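Local coordinates for protein Lmaj004091aaa (Leishmania major, PDB 1XTP) that probably transfers methyl groups from S-adenosyl-L-methionine to the N-terminal amino group of proteins that begin with an X-Pro-Lys sequence, at residues Leu15-Arg20 and Tyr221-Asn226. Residues are numbered along the deposited sequence; the frame is centred on the assembly and turned at random.
Sequences LPISGR and YKRLFN
R223 reaches from its helix to the backbone of L15 and closes both terminal nitrogens of its guanidinium on a single oxygen, an end-on grip in which NH1 and NH2 share one carbonyl oxygen as acceptor. NH1 and NH2 each lie 2.9 Å from L15 O and both donate to it. The oxygen sits almost exactly in the guanidinium plane, in the notch between the two nitrogens, and this shared position bends both bonds to a similar degree, with N-H...O angles near 145°. On the acceptor side the two differ: NH2 approaches in the carbonyl plane, on a lone pair, whereas NH1 is tilted 32° from that plane. With the edge taken by L15 O, one face of the guanidinium is covered by I17. Its CD1 methyl stands over the centre of the guanidinium, 3.7 Å from R223 CZ, while CG1 follows closely at 3.8 Å from NH1.

The partners belong to distant parts of the chain. Residues 15-18 are loop and run into strand 19-21 of the small four-stranded sheet, and helix 218-228 precedes strand 232-237 at the margin of the seven-stranded sheet of the Rossmann-like methyltransferase fold. On its inner side that helix sets Y221 edge-to-face with F195 and F225 edge-to-face with Y251, aromatics of the neighbouring strands.

The span between these elements is bridged by side-chain length, since the nearest CA atoms, those of I17 and R223, are 10.3 Å apart. R223 starts with CG anti to its own N (chi1 -168°) and runs outward before the bend at chi3 turns the guanidinium, and I17 comes to meet it from the opposite direction. N14, just before L15, also touches the R223 side chain.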
loop_
_atom_site.group_PDB
_atom_site.type_symbol
_atom_site.label_atom_id
_atom_site.label_comp_id
_atom_site.label_asym_id
_atom_site.label_seq_id
_atom_site.Cartn_x
_atom_site.Cartn_y
_atom_site.Cartn_z
ATOM N N LEU A 15 16.825 -3.757 -16.619
ATOM C CA LEU A 15 17.408 -5.056 -16.278
ATOM C C LEU A 15 16.414 -5.937 -15.546
ATOM O O LEU A 15 15.568 -5.437 -14.823
ATOM C CB LEU A 15 18.617 -4.856 -15.379
ATOM C CG LEU A 15 19.837 -4.319 -16.104
ATOM C CD1 LEU A 15 20.723 -3.557 -15.130
ATOM C CD2 LEU A 15 20.559 -5.466 -16.784
ATOM N N PRO A 16 16.537 -7.263 -15.680
ATOM C CA PRO A 16 15.668 -8.100 -14.835
ATOM C C PRO A 16 15.874 -7.818 -13.344
ATOM O O PRO A 16 16.990 -7.568 -12.913
ATOM C CB PRO A 16 16.088 -9.535 -15.175
ATOM C CG PRO A 16 16.817 -9.440 -16.437
ATOM C CD PRO A 16 17.414 -8.063 -16.535
ATOM N N ILE A 17 14.780 -7.798 -12.588
ATOM C CA ILE A 17 14.845 -7.745 -11.136
ATOM C C ILE A 17 14.675 -9.161 -10.602
ATOM O O ILE A 17 13.645 -9.797 -10.821
ATOM C CB ILE A 17 13.767 -6.810 -10.557
ATOM C CG1 ILE A 17 13.975 -5.384 -11.075
ATOM C CG2 ILE A 17 13.829 -6.806 -9.035
ATOM C CD1 ILE A 17 12.808 -4.417 -10.783
ATOM N N SER A 18 15.700 -9.671 -9.931
ATOM C CA SER A 18 15.639 -11.002 -9.372
ATOM C C SER A 18 15.085 -10.914 -7.951
ATOM O O SER A 18 14.842 -9.829 -7.416
ATOM C CB SER A 18 17.042 -11.634 -9.343
ATOM O OG SER A 18 17.985 -10.765 -8.732
ATOM N N GLY A 19 14.915 -12.065 -7.328
ATOM C CA GLY A 19 14.449 -12.097 -5.953
ATOM C C GLY A 19 14.249 -13.528 -5.521
ATOM O O GLY A 19 14.768 -14.442 -6.135
ATOM N N ARG A 20 13.470 -13.706 -4.470
ATOM C CA ARG A 20 13.337 -14.983 -3.836
ATOM C C ARG A 20 12.084 -14.972 -2.979
ATOM O O ARG A 20 11.500 -13.918 -2.736
ATOM C CB ARG A 20 14.565 -15.250 -2.956
ATOM C CG ARG A 20 14.702 -14.294 -1.752
ATOM C CD ARG A 20 15.889 -14.658 -0.882
ATOM N NE ARG A 20 15.814 -14.048 0.451
ATOM C CZ ARG A 20 15.255 -14.609 1.531
ATOM N NH1 ARG A 20 14.696 -15.830 1.481
ATOM N NH2 ARG A 20 15.252 -13.938 2.680
ATOM N N TYR A 221 9.462 -0.302 -7.506
ATOM C CA TYR A 221 8.316 0.645 -7.398
ATOM C C TYR A 221 8.270 1.681 -8.539
ATOM O O TYR A 221 7.217 1.972 -9.109
ATOM C CB TYR A 221 8.330 1.399 -6.045
ATOM C CG TYR A 221 8.052 0.513 -4.860
ATOM C CD1 TYR A 221 6.904 -0.291 -4.824
ATOM C CD2 TYR A 221 8.940 0.436 -3.790
ATOM C CE1 TYR A 221 6.651 -1.126 -3.750
ATOM C CE2 TYR A 221 8.695 -0.406 -2.703
ATOM C CZ TYR A 221 7.546 -1.193 -2.690
ATOM O OH TYR A 221 7.264 -2.033 -1.622
ATOM N N LYS A 222 9.432 2.228 -8.849
ATOM C CA LYS A 222 9.558 3.306 -9.828
ATOM C C LYS A 222 9.332 2.812 -11.249
ATOM O O LYS A 222 8.777 3.537 -12.095
ATOM C CB LYS A 222 10.923 3.985 -9.666
ATOM C CG LYS A 222 10.926 4.927 -8.473
ATOM C CD LYS A 222 12.297 5.281 -8.007
ATOM C CE LYS A 222 12.233 6.515 -7.102
ATOM N NZ LYS A 222 13.519 6.834 -6.440
ATOM N N ARG A 223 9.758 1.575 -11.505
ATOM C CA ARG A 223 9.414 0.895 -12.745
ATOM C C ARG A 223 7.895 0.852 -12.863
ATOM O O ARG A 223 7.333 1.218 -13.899
ATOM C CB ARG A 223 10.005 -0.511 -12.768
ATOM C CG ARG A 223 9.949 -1.193 -14.123
ATOM C CD ARG A 223 10.762 -2.502 -14.158
ATOM N NE ARG A 223 12.212 -2.263 -14.111
ATOM C CZ ARG A 223 13.146 -3.193 -14.301
ATOM N NH1 ARG A 223 12.807 -4.448 -14.544
ATOM N NH2 ARG A 223 14.423 -2.851 -14.243
ATOM N N LEU A 224 7.228 0.459 -11.774
ATOM C CA LEU A 224 5.767 0.359 -11.770
ATOM C C LEU A 224 5.124 1.751 -11.877
ATOM O O LEU A 224 4.150 1.906 -12.592
ATOM C CB LEU A 224 5.255 -0.413 -10.537
ATOM C CG LEU A 224 5.809 -1.827 -10.337
ATOM C CD1 LEU A 224 5.482 -2.390 -8.961
ATOM C CD2 LEU A 224 5.290 -2.755 -11.430
ATOM N N PHE A 225 5.668 2.763 -11.197
ATOM C CA PHE A 225 5.124 4.114 -11.324
ATOM C C PHE A 225 5.205 4.609 -12.760
ATOM O O PHE A 225 4.286 5.241 -13.256
ATOM C CB PHE A 225 5.875 5.141 -10.466
ATOM C CG PHE A 225 5.866 4.851 -9.001
ATOM C CD1 PHE A 225 4.805 4.192 -8.396
ATOM C CD2 PHE A 225 6.921 5.286 -8.211
ATOM C CE1 PHE A 225 4.833 3.933 -7.003
ATOM C CE2 PHE A 225 6.945 5.047 -6.845
ATOM C CZ PHE A 225 5.906 4.359 -6.250
ATOM N N ASN A 226 6.339 4.362 -13.401
ATOM C CA ASN A 226 6.529 4.803 -14.770
ATOM C C ASN A 226 5.491 4.153 -15.685
ATOM O O ASN A 226 4.843 4.817 -16.483
ATOM C CB ASN A 226 7.942 4.479 -15.237
ATOM C CG ASN A 226 8.198 4.953 -16.655
ATOM O OD1 ASN A 226 8.259 4.145 -17.581
ATOM N ND2 ASN A 226 8.312 6.271 -16.836
#